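Local structure of uncharacterized protein (Bacteroides ovatus, 4DQA) at residues A[65-76]-A[107-115]; A[282-290]-A[309-318]. The protein is of unknown function but, with an E-set-like domain joined to a concanavalin A-like lectin/glucanase domain, probably binds carbohydrate. One frame throughout, in Å; residues are numbered along the deposited sequence.

In the fold
Interactions 1 and 2 sit in different domains of this two-domain chain, their centres about 32 Å apart and their nearest atoms about 12 Å apart. Interaction 1 (65-76 with 107-115) is partly buried: a brief parallel strand pairing with solvent-facing residues at one end, followed by apolar packing as 65-76 moves on to the other sheet of the N-terminal domain. Interaction 2 (282-290 with 309-318) is mostly buried and joins two antiparallel strands of one sheet in the lectin-like domain. Both have backbone bonds, apolar contacts and a water bridge, but only the second adds a salt-bridge network beside its longer, bulged pairing.

Interaction 1 (A[65-76]-A[107-115]); sequences NYEMLDVSQVKL and NSYVLPMRV
In selenomethionine Met68, CG lies anti to the backbone N (chi1 175°) and the chain bends at chi2, which brings the selenium onto the ring of Pro112: SE is 3.7 Å from Pro112 CD, the two side chains crossing at about a right angle. Tyr66 takes the other course, its CG beside the backbone N (chi1 -64°); its ring then meets Ser108, with Tyr66 CD1 3.7 Å from Ser108 CB, and its CB rests on Val110. On the sheet face away from Met68 and Val110, Glu67 CB packs 3.7 Å from Tyr109 CD1.

Three backbone bonds hold the strands parallel. Glu67 N reaches Ser108 O at 2.9 Å and nearly straight, Val110 N returns to Glu67 O at 2.8 Å, and Leu69 N closes on Val110 O at 3.1 Å. Water 1 links Asn65 O to Ser108 N. Tyr109 OH is hydrogen-bonded to Lys104 O.

Further along, Leu69 forks over the partner strand, CD2 lying 3.9 Å from Tyr109 CB and CD1 touching Leu111 CB. Val74 then meets Leu111 tip to tip, CG2 to CD1 at 3.8 Å, and Leu97 of strand 93-97 touches both Leu69 and Val74. Because 67-68 pairs in one sheet and 74-76 in the other, the segment crosses between the sheets, with Leu69 buried and Val74 partly so against the interior, as expected of an E-set-type beta sandwich.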
loop_
_atom_site.group_PDB
_atom_site.type_symbol
_atom_site.label_atom_id
_atom_site.label_comp_id
_atom_site.label_asym_id
_atom_site.label_seq_id
_atom_site.Cartn_x
_atom_site.Cartn_y
_atom_site.Cartn_z
ATOM N N ASN A 65 7.886 -11.193 4.673
ATOM C CA ASN A 65 6.616 -10.757 5.234
ATOM C C ASN A 65 5.467 -11.637 4.773
ATOM O O ASN A 65 4.332 -11.191 4.623
ATOM C CB ASN A 65 6.337 -9.300 4.858
ATOM C CG ASN A 65 5.940 -8.468 6.056
ATOM O OD1 ASN A 65 6.575 -7.457 6.364
ATOM N ND2 ASN A 65 4.893 -8.903 6.758
ATOM N N TYR A 66 5.755 -12.921 4.587
ATOM C CA TYR A 66 4.708 -13.829 4.137
ATOM C C TYR A 66 3.601 -14.044 5.170
ATOM O O TYR A 66 3.848 -14.192 6.371
ATOM C CB TYR A 66 5.288 -15.185 3.715
ATOM C CG TYR A 66 6.201 -15.075 2.522
ATOM C CD1 TYR A 66 5.694 -14.866 1.236
ATOM C CD2 TYR A 66 7.574 -15.156 2.673
ATOM C CE1 TYR A 66 6.533 -14.758 0.155
ATOM C CE2 TYR A 66 8.418 -15.043 1.598
ATOM C CZ TYR A 66 7.897 -14.847 0.339
ATOM O OH TYR A 66 8.747 -14.742 -0.735
ATOM N N GLU A 67 2.369 -14.049 4.666
ATOM C CA GLU A 67 1.180 -14.346 5.451
ATOM C C GLU A 67 0.740 -15.787 5.216
ATOM O O GLU A 67 0.682 -16.231 4.089
ATOM C CB GLU A 67 0.049 -13.411 5.016
ATOM C CG GLU A 67 0.094 -12.029 5.640
ATOM C CD GLU A 67 -0.920 -11.892 6.749
ATOM O OE1 GLU A 67 -0.720 -12.525 7.804
ATOM O OE2 GLU A 67 -1.928 -11.181 6.555
HETATM N N MSE A 68 0.415 -16.499 6.279
HETATM C CA MSE A 68 -0.072 -17.842 6.182
HETATM C C MSE A 68 -1.481 -17.885 5.598
HETATM O O MSE A 68 -2.336 -17.091 5.956
HETATM C CB MSE A 68 -0.061 -18.392 7.601
HETATM C CG MSE A 68 -0.625 -19.727 7.737
HETATM SE SE MSE A 68 0.775 -21.039 7.766
HETATM C CE MSE A 68 -0.395 -22.415 7.991
ATOM N N LEU A 69 -1.717 -18.796 4.671
ATOM C CA LEU A 69 -3.062 -19.022 4.164
ATOM C C LEU A 69 -3.855 -19.750 5.244
ATOM O O LEU A 69 -3.271 -20.435 6.074
ATOM C CB LEU A 69 -3.010 -19.898 2.918
ATOM C CG LEU A 69 -2.511 -19.257 1.631
ATOM C CD1 LEU A 69 -2.402 -20.293 0.543
ATOM C CD2 LEU A 69 -3.455 -18.167 1.218
ATOM N N ASP A 70 -5.179 -19.600 5.215
ATOM C CA ASP A 70 -6.063 -20.344 6.115
ATOM C C ASP A 70 -6.238 -21.791 5.676
ATOM O O ASP A 70 -6.509 -22.066 4.519
ATOM C CB ASP A 70 -7.437 -19.665 6.193
ATOM C CG ASP A 70 -7.408 -18.383 6.992
ATOM O OD1 ASP A 70 -6.496 -18.224 7.840
ATOM O OD2 ASP A 70 -8.305 -17.537 6.773
ATOM N N VAL A 71 -6.111 -22.710 6.620
ATOM C CA VAL A 71 -6.218 -24.132 6.364
ATOM C C VAL A 71 -7.585 -24.476 5.798
ATOM O O VAL A 71 -7.732 -25.480 5.102
ATOM C CB VAL A 71 -6.013 -24.927 7.665
ATOM C CG1 VAL A 71 -6.188 -26.423 7.433
ATOM C CG2 VAL A 71 -4.640 -24.624 8.235
ATOM N N SER A 72 -8.584 -23.653 6.099
ATOM C CA SER A 72 -9.936 -23.924 5.632
ATOM C C SER A 72 -10.024 -23.810 4.122
ATOM O O SER A 72 -10.955 -24.326 3.514
ATOM C CB SER A 72 -10.949 -22.980 6.290
ATOM O OG SER A 72 -10.786 -21.638 5.853
ATOM N N GLN A 73 -9.061 -23.140 3.504
ATOM C CA GLN A 73 -9.100 -22.988 2.052
ATOM C C GLN A 73 -8.199 -24.009 1.338
ATOM O O GLN A 73 -7.984 -23.926 0.129
ATOM C CB GLN A 73 -8.776 -21.535 1.644
ATOM C CG GLN A 73 -7.348 -21.092 1.895
ATOM C CD GLN A 73 -7.184 -19.562 1.937
ATOM O OE1 GLN A 73 -6.669 -19.006 2.915
ATOM N NE2 GLN A 73 -7.597 -18.886 0.870
ATOM N N VAL A 74 -7.710 -24.995 2.087
ATOM C CA VAL A 74 -6.849 -26.032 1.541
ATOM C C VAL A 74 -7.536 -27.400 1.568
ATOM O O VAL A 74 -8.036 -27.827 2.605
ATOM C CB VAL A 74 -5.557 -26.150 2.362
ATOM C CG1 VAL A 74 -4.691 -27.254 1.845
ATOM C CG2 VAL A 74 -4.804 -24.833 2.342
ATOM N N LYS A 75 -7.576 -28.059 0.413
ATOM C CA LYS A 75 -8.082 -29.426 0.327
ATOM C C LYS A 75 -7.069 -30.314 -0.381
ATOM O O LYS A 75 -6.505 -29.943 -1.397
ATOM C CB LYS A 75 -9.429 -29.455 -0.396
ATOM C CG LYS A 75 -10.564 -28.843 0.419
ATOM N N LEU A 76 -6.823 -31.489 0.179
ATOM C CA LEU A 76 -5.894 -32.436 -0.416
ATOM C C LEU A 76 -6.730 -33.534 -1.058
ATOM O O LEU A 76 -7.759 -33.955 -0.495
ATOM C CB LEU A 76 -4.986 -33.079 0.626
ATOM C CG LEU A 76 -4.219 -32.156 1.572
ATOM C CD1 LEU A 76 -3.251 -32.957 2.404
ATOM C CD2 LEU A 76 -3.487 -31.128 0.811
ATOM N N ASN A 107 -0.199 -8.360 -0.645
ATOM C CA ASN A 107 0.425 -9.225 0.334
ATOM C C ASN A 107 0.954 -10.432 -0.374
ATOM O O ASN A 107 0.505 -10.787 -1.452
ATOM C CB ASN A 107 -0.599 -9.688 1.370
ATOM C CG ASN A 107 -1.041 -8.580 2.262
ATOM O OD1 ASN A 107 -0.320 -8.191 3.174
ATOM N ND2 ASN A 107 -2.220 -8.041 1.997
ATOM N N SER A 108 1.935 -11.057 0.240
ATOM C CA SER A 108 2.422 -12.313 -0.279
ATOM C C SER A 108 2.078 -13.387 0.741
ATOM O O SER A 108 2.146 -13.164 1.935
ATOM C CB SER A 108 3.914 -12.223 -0.609
ATOM O OG SER A 108 4.127 -11.321 -1.695
ATOM N N TYR A 109 1.632 -14.525 0.234
ATOM C CA TYR A 109 1.090 -15.586 1.077
ATOM C C TYR A 109 1.903 -16.849 0.939
ATOM O O TYR A 109 2.612 -17.045 -0.060
ATOM C CB TYR A 109 -0.364 -15.876 0.675
ATOM C CG TYR A 109 -1.272 -14.698 0.880
ATOM C CD1 TYR A 109 -1.901 -14.488 2.101
ATOM C CD2 TYR A 109 -1.460 -13.771 -0.123
ATOM C CE1 TYR A 109 -2.725 -13.390 2.293
ATOM C CE2 TYR A 109 -2.275 -12.677 0.056
ATOM C CZ TYR A 109 -2.888 -12.489 1.276
ATOM O OH TYR A 109 -3.692 -11.400 1.462
ATOM N N VAL A 110 1.806 -17.712 1.937
ATOM C CA VAL A 110 2.523 -18.973 1.885
ATOM C C VAL A 110 1.665 -20.083 2.453
ATOM O O VAL A 110 0.885 -19.890 3.393
ATOM C CB VAL A 110 3.868 -18.873 2.643
ATOM C CG1 VAL A 110 3.632 -18.465 4.093
ATOM C CG2 VAL A 110 4.669 -20.181 2.558
ATOM N N LEU A 111 1.825 -21.254 1.867
ATOM C CA LEU A 111 1.253 -22.478 2.395
ATOM C C LEU A 111 2.418 -23.438 2.618
ATOM O O LEU A 111 3.018 -23.917 1.653
ATOM C CB LEU A 111 0.253 -23.081 1.399
ATOM C CG LEU A 111 -0.334 -24.427 1.826
ATOM C CD1 LEU A 111 -1.162 -24.261 3.065
ATOM C CD2 LEU A 111 -1.177 -25.030 0.702
ATOM N N PRO A 112 2.752 -23.722 3.880
ATOM C CA PRO A 112 3.833 -24.654 4.174
ATOM C C PRO A 112 3.252 -26.030 4.405
ATOM O O PRO A 112 2.359 -26.160 5.236
ATOM C CB PRO A 112 4.440 -24.093 5.459
ATOM C CG PRO A 112 3.282 -23.439 6.163
ATOM C CD PRO A 112 2.320 -22.981 5.078
HETATM N N MSE A 113 3.703 -27.016 3.639
HETATM C CA MSE A 113 3.217 -28.382 3.792
HETATM C C MSE A 113 4.287 -29.271 4.414
HETATM O O MSE A 113 5.422 -29.286 3.969
HETATM C CB MSE A 113 2.855 -28.958 2.432
HETATM C CG MSE A 113 1.806 -28.187 1.649
HETATM SE SE MSE A 113 0.078 -28.229 2.551
HETATM C CE MSE A 113 -0.036 -30.051 3.017
ATOM N N ARG A 114 3.898 -30.025 5.430
ATOM C CA ARG A 114 4.778 -30.958 6.088
ATOM C C ARG A 114 4.540 -32.346 5.571
ATOM O O ARG A 114 3.403 -32.722 5.315
ATOM C CB ARG A 114 4.506 -30.947 7.591
ATOM C CG ARG A 114 5.440 -31.830 8.380
ATOM C CD ARG A 114 5.295 -31.571 9.852
ATOM N NE ARG A 114 5.866 -30.296 10.291
ATOM C CZ ARG A 114 7.118 -30.140 10.723
ATOM N NH1 ARG A 114 7.954 -31.176 10.731
ATOM N NH2 ARG A 114 7.534 -28.947 11.152
ATOM N N VAL A 115 5.617 -33.111 5.421
ATOM C CA VAL A 115 5.495 -34.535 5.126
ATOM C C VAL A 115 5.825 -35.347 6.377
ATOM O O VAL A 115 6.694 -34.975 7.190
ATOM C CB VAL A 115 6.367 -34.969 3.904
ATOM C CG1 VAL A 115 7.855 -34.754 4.185
ATOM C CG2 VAL A 115 6.102 -36.426 3.523
HETATM O O HOH W 1 2.940 -9.859 2.557
HETATM O O HOH W 2 -4.352 -10.569 4.548
#

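Interaction 2 (A[282-290]-A[309-318]); sequences KMSEVRVWS and SEGLALYYKL
Tyr315, on strand 312-316, and Lys317, just past its end, reach the carboxylate of Glu285 and take one oxygen each. Tyr315 OH donates to the syn lone pair of Glu285 OE1 at 2.6 Å, the ring standing nearly perpendicular to the carboxylate; Lys317 NZ forms a salt bridge to Glu285 OE2 at 2.8 Å, also on the syn side but 26° out of the carboxylate plane. The anti lone pair of Glu285 OE1 takes a second salt bridge, from Arg287 NH2, 2.7 Å away and in the guanidinium plane, so OE1 is gripped twice and Glu285, Arg287 and Lys317 form one network. Lys317 NZ also bonds to Tyr315 OH at 3.1 Å. With CG anti to the backbone N (chi1 -171°), Tyr315 runs alongside Arg287, its CE1 at the guanidinium edge.

Farther along, Leu312 CD1 sits over the six-membered ring of Trp289, 3.8 Å from its centroid, in a CH-pi contact, while Glu310 O lies at the ring's edge.

Glu166 stands behind both Arg287 and Trp289: its OE2 pairs with Arg287 NH1 and accepts from Trp289 NE1. Two bulges interrupt the regular backbone pairing. Glu285 and Val286 both face Tyr316 in a G1 bulge; Ala313 and Leu314 both face Val288, whose O receives Ala313 N at 2.8 Å and Leu314 N at 3.2 Å. Val286, Val288 and Leu314 point to the other face, against strand 264-266 of a second antiparallel sheet, face-to-face packing consistent with the concanavalin A-like beta sandwich.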
loop_
_atom_site.group_PDB
_atom_site.type_symbol
_atom_site.label_atom_id
_atom_site.label_comp_id
_atom_site.label_asym_id
_atom_site.label_seq_id
_atom_site.Cartn_x
_atom_site.Cartn_y
_atom_site.Cartn_z
ATOM N N LYS A 282 -5.122 14.413 -11.702
ATOM C CA LYS A 282 -5.729 13.363 -10.911
ATOM C C LYS A 282 -4.994 13.177 -9.598
ATOM O O LYS A 282 -3.783 13.423 -9.508
ATOM C CB LYS A 282 -5.731 12.048 -11.678
ATOM C CG LYS A 282 -6.538 12.071 -12.959
ATOM C CD LYS A 282 -6.388 10.727 -13.670
ATOM C CE LYS A 282 -7.097 10.649 -14.986
ATOM N NZ LYS A 282 -6.399 11.507 -15.993
HETATM N N MSE A 283 -5.716 12.713 -8.583
HETATM C CA MSE A 283 -5.117 12.353 -7.315
HETATM C C MSE A 283 -5.618 10.986 -6.892
HETATM O O MSE A 283 -6.710 10.560 -7.250
HETATM C CB MSE A 283 -5.442 13.337 -6.188
HETATM C CG MSE A 283 -5.046 14.763 -6.517
HETATM SE SE MSE A 283 -5.031 15.815 -4.876
HETATM C CE MSE A 283 -5.302 17.575 -5.645
ATOM N N SER A 284 -4.808 10.350 -6.075
ATOM C CA SER A 284 -5.116 9.042 -5.506
ATOM C C SER A 284 -4.435 8.948 -4.161
ATOM O O SER A 284 -3.382 9.537 -3.934
ATOM C CB SER A 284 -4.608 7.970 -6.452
ATOM O OG SER A 284 -4.671 6.654 -5.900
ATOM N N GLU A 285 -5.012 8.184 -3.240
ATOM C CA GLU A 285 -4.336 7.883 -1.969
ATOM C C GLU A 285 -3.910 9.150 -1.233
ATOM O O GLU A 285 -2.759 9.296 -0.780
ATOM C CB GLU A 285 -3.145 6.950 -2.175
ATOM C CG GLU A 285 -3.511 5.606 -2.706
ATOM C CD GLU A 285 -4.374 4.825 -1.731
ATOM O OE1 GLU A 285 -3.941 4.645 -0.571
ATOM O OE2 GLU A 285 -5.509 4.432 -2.100
ATOM N N VAL A 286 -4.872 10.042 -1.092
ATOM C CA VAL A 286 -4.672 11.320 -0.399
ATOM C C VAL A 286 -4.845 11.131 1.098
ATOM O O VAL A 286 -5.873 10.611 1.538
ATOM C CB VAL A 286 -5.700 12.343 -0.890
ATOM C CG1 VAL A 286 -5.591 13.652 -0.135
ATOM C CG2 VAL A 286 -5.574 12.575 -2.389
ATOM N N ARG A 287 -3.833 11.498 1.879
ATOM C CA ARG A 287 -3.861 11.263 3.325
ATOM C C ARG A 287 -3.333 12.415 4.121
ATOM O O ARG A 287 -2.404 13.096 3.706
ATOM C CB ARG A 287 -3.043 10.026 3.696
ATOM C CG ARG A 287 -3.315 8.815 2.810
ATOM C CD ARG A 287 -2.406 7.650 3.200
ATOM N NE ARG A 287 -2.467 6.609 2.171
ATOM C CZ ARG A 287 -1.443 5.886 1.768
ATOM N NH1 ARG A 287 -0.242 6.046 2.310
ATOM N NH2 ARG A 287 -1.616 4.975 0.825
ATOM N N VAL A 288 -3.872 12.570 5.327
ATOM C CA VAL A 288 -3.284 13.457 6.326
ATOM C C VAL A 288 -3.087 12.625 7.578
ATOM O O VAL A 288 -3.999 11.904 7.988
ATOM C CB VAL A 288 -4.187 14.626 6.680
ATOM C CG1 VAL A 288 -3.541 15.477 7.783
ATOM C CG2 VAL A 288 -4.448 15.502 5.470
ATOM N N TRP A 289 -1.899 12.715 8.171
ATOM C CA TRP A 289 -1.593 12.006 9.406
ATOM C C TRP A 289 -1.251 13.007 10.484
ATOM O O TRP A 289 -0.669 14.059 10.211
ATOM C CB TRP A 289 -0.359 11.112 9.233
ATOM C CG TRP A 289 -0.424 10.076 8.175
ATOM C CD1 TRP A 289 -0.238 10.256 6.829
ATOM C CD2 TRP A 289 -0.624 8.663 8.366
ATOM N NE1 TRP A 289 -0.338 9.051 6.174
ATOM C CE2 TRP A 289 -0.560 8.059 7.102
ATOM C CE3 TRP A 289 -0.869 7.855 9.488
ATOM C CZ2 TRP A 289 -0.729 6.687 6.915
ATOM C CZ3 TRP A 289 -1.041 6.487 9.299
ATOM C CH2 TRP A 289 -0.971 5.922 8.023
ATOM N N SER A 290 -1.539 12.636 11.732
ATOM C CA SER A 290 -1.141 13.428 12.889
ATOM C C SER A 290 0.209 12.986 13.489
ATOM O O SER A 290 0.481 13.198 14.685
ATOM C CB SER A 290 -2.236 13.344 13.948
ATOM O OG SER A 290 -2.456 11.995 14.320
ATOM N N SER A 309 -5.883 2.814 10.577
ATOM C CA SER A 309 -4.566 3.079 11.168
ATOM C C SER A 309 -4.579 4.208 12.193
ATOM O O SER A 309 -5.097 5.301 11.934
ATOM C CB SER A 309 -3.554 3.489 10.083
ATOM O OG SER A 309 -3.275 2.458 9.132
ATOM N N GLU A 310 -3.937 3.967 13.320
ATOM C CA GLU A 310 -3.723 5.000 14.307
ATOM C C GLU A 310 -2.905 6.132 13.700
ATOM O O GLU A 310 -1.909 5.897 13.014
ATOM C CB GLU A 310 -2.999 4.410 15.511
ATOM C CG GLU A 310 -2.745 5.412 16.617
ATOM C CD GLU A 310 -3.990 5.725 17.444
ATOM O OE1 GLU A 310 -4.957 4.932 17.400
ATOM O OE2 GLU A 310 -3.958 6.747 18.160
ATOM N N GLY A 311 -3.358 7.357 13.909
ATOM C CA GLY A 311 -2.667 8.521 13.390
ATOM C C GLY A 311 -3.147 9.020 12.039
ATOM O O GLY A 311 -2.716 10.076 11.573
ATOM N N LEU A 312 -4.032 8.261 11.395
ATOM C CA LEU A 312 -4.529 8.616 10.082
ATOM C C LEU A 312 -5.776 9.478 10.269
ATOM O O LEU A 312 -6.814 8.991 10.726
ATOM C CB LEU A 312 -4.846 7.373 9.297
ATOM C CG LEU A 312 -5.294 7.532 7.865
ATOM C CD1 LEU A 312 -4.257 8.276 6.987
ATOM C CD2 LEU A 312 -5.601 6.149 7.273
ATOM N N ALA A 313 -5.631 10.767 9.989
ATOM C CA ALA A 313 -6.698 11.737 10.244
ATOM C C ALA A 313 -7.661 11.912 9.078
ATOM O O ALA A 313 -8.793 12.368 9.249
ATOM C CB ALA A 313 -6.093 13.099 10.642
ATOM N N LEU A 314 -7.206 11.569 7.873
ATOM C CA LEU A 314 -7.999 11.744 6.667
ATOM C C LEU A 314 -7.452 10.807 5.614
ATOM O O LEU A 314 -6.233 10.694 5.464
ATOM C CB LEU A 314 -7.871 13.175 6.160
ATOM C CG LEU A 314 -8.673 13.457 4.889
ATOM C CD1 LEU A 314 -10.147 13.477 5.256
ATOM C CD2 LEU A 314 -8.243 14.742 4.209
ATOM N N TYR A 315 -8.332 10.141 4.882
ATOM C CA TYR A 315 -7.908 9.226 3.810
ATOM C C TYR A 315 -8.924 9.196 2.706
ATOM O O TYR A 315 -10.036 8.715 2.897
ATOM C CB TYR A 315 -7.755 7.828 4.410
ATOM C CG TYR A 315 -7.118 6.759 3.528
ATOM C CD1 TYR A 315 -6.445 7.061 2.347
ATOM C CD2 TYR A 315 -7.192 5.440 3.925
ATOM C CE1 TYR A 315 -5.850 6.043 1.576
ATOM C CE2 TYR A 315 -6.629 4.435 3.173
ATOM C CZ TYR A 315 -5.922 4.740 2.029
ATOM O OH TYR A 315 -5.377 3.699 1.319
ATOM N N TYR A 316 -8.542 9.681 1.527
ATOM C CA TYR A 316 -9.348 9.510 0.344
ATOM C C TYR A 316 -8.576 8.684 -0.668
ATOM O O TYR A 316 -7.587 9.156 -1.249
ATOM C CB TYR A 316 -9.702 10.865 -0.288
ATOM C CG TYR A 316 -10.741 11.657 0.477
ATOM C CD1 TYR A 316 -12.054 11.205 0.559
ATOM C CD2 TYR A 316 -10.410 12.830 1.145
ATOM C CE1 TYR A 316 -13.010 11.920 1.263
ATOM C CE2 TYR A 316 -11.352 13.561 1.833
ATOM C CZ TYR A 316 -12.660 13.091 1.912
ATOM O OH TYR A 316 -13.622 13.791 2.602
ATOM N N LYS A 317 -9.048 7.469 -0.926
ATOM C CA LYS A 317 -8.434 6.634 -1.957
ATOM C C LYS A 317 -8.700 7.207 -3.348
ATOM O O LYS A 317 -7.828 7.182 -4.210
ATOM C CB LYS A 317 -8.956 5.195 -1.878
ATOM C CG LYS A 317 -8.601 4.542 -0.552
ATOM C CD LYS A 317 -8.982 3.050 -0.452
ATOM C CE LYS A 317 -8.146 2.162 -1.377
ATOM N NZ LYS A 317 -6.678 2.185 -1.024
ATOM N N LEU A 318 -9.913 7.696 -3.543
ATOM C CA LEU A 318 -10.409 8.188 -4.844
ATOM C C LEU A 318 -10.360 7.117 -5.943
ATOM O O LEU A 318 -9.987 7.391 -7.077
ATOM C CB LEU A 318 -9.719 9.510 -5.261
ATOM C CG LEU A 318 -9.747 10.592 -4.208
ATOM C CD1 LEU A 318 -9.012 11.825 -4.704
ATOM C CD2 LEU A 318 -11.152 10.952 -3.772
HETATM O O HOH W 3 -7.110 5.798 -6.444
#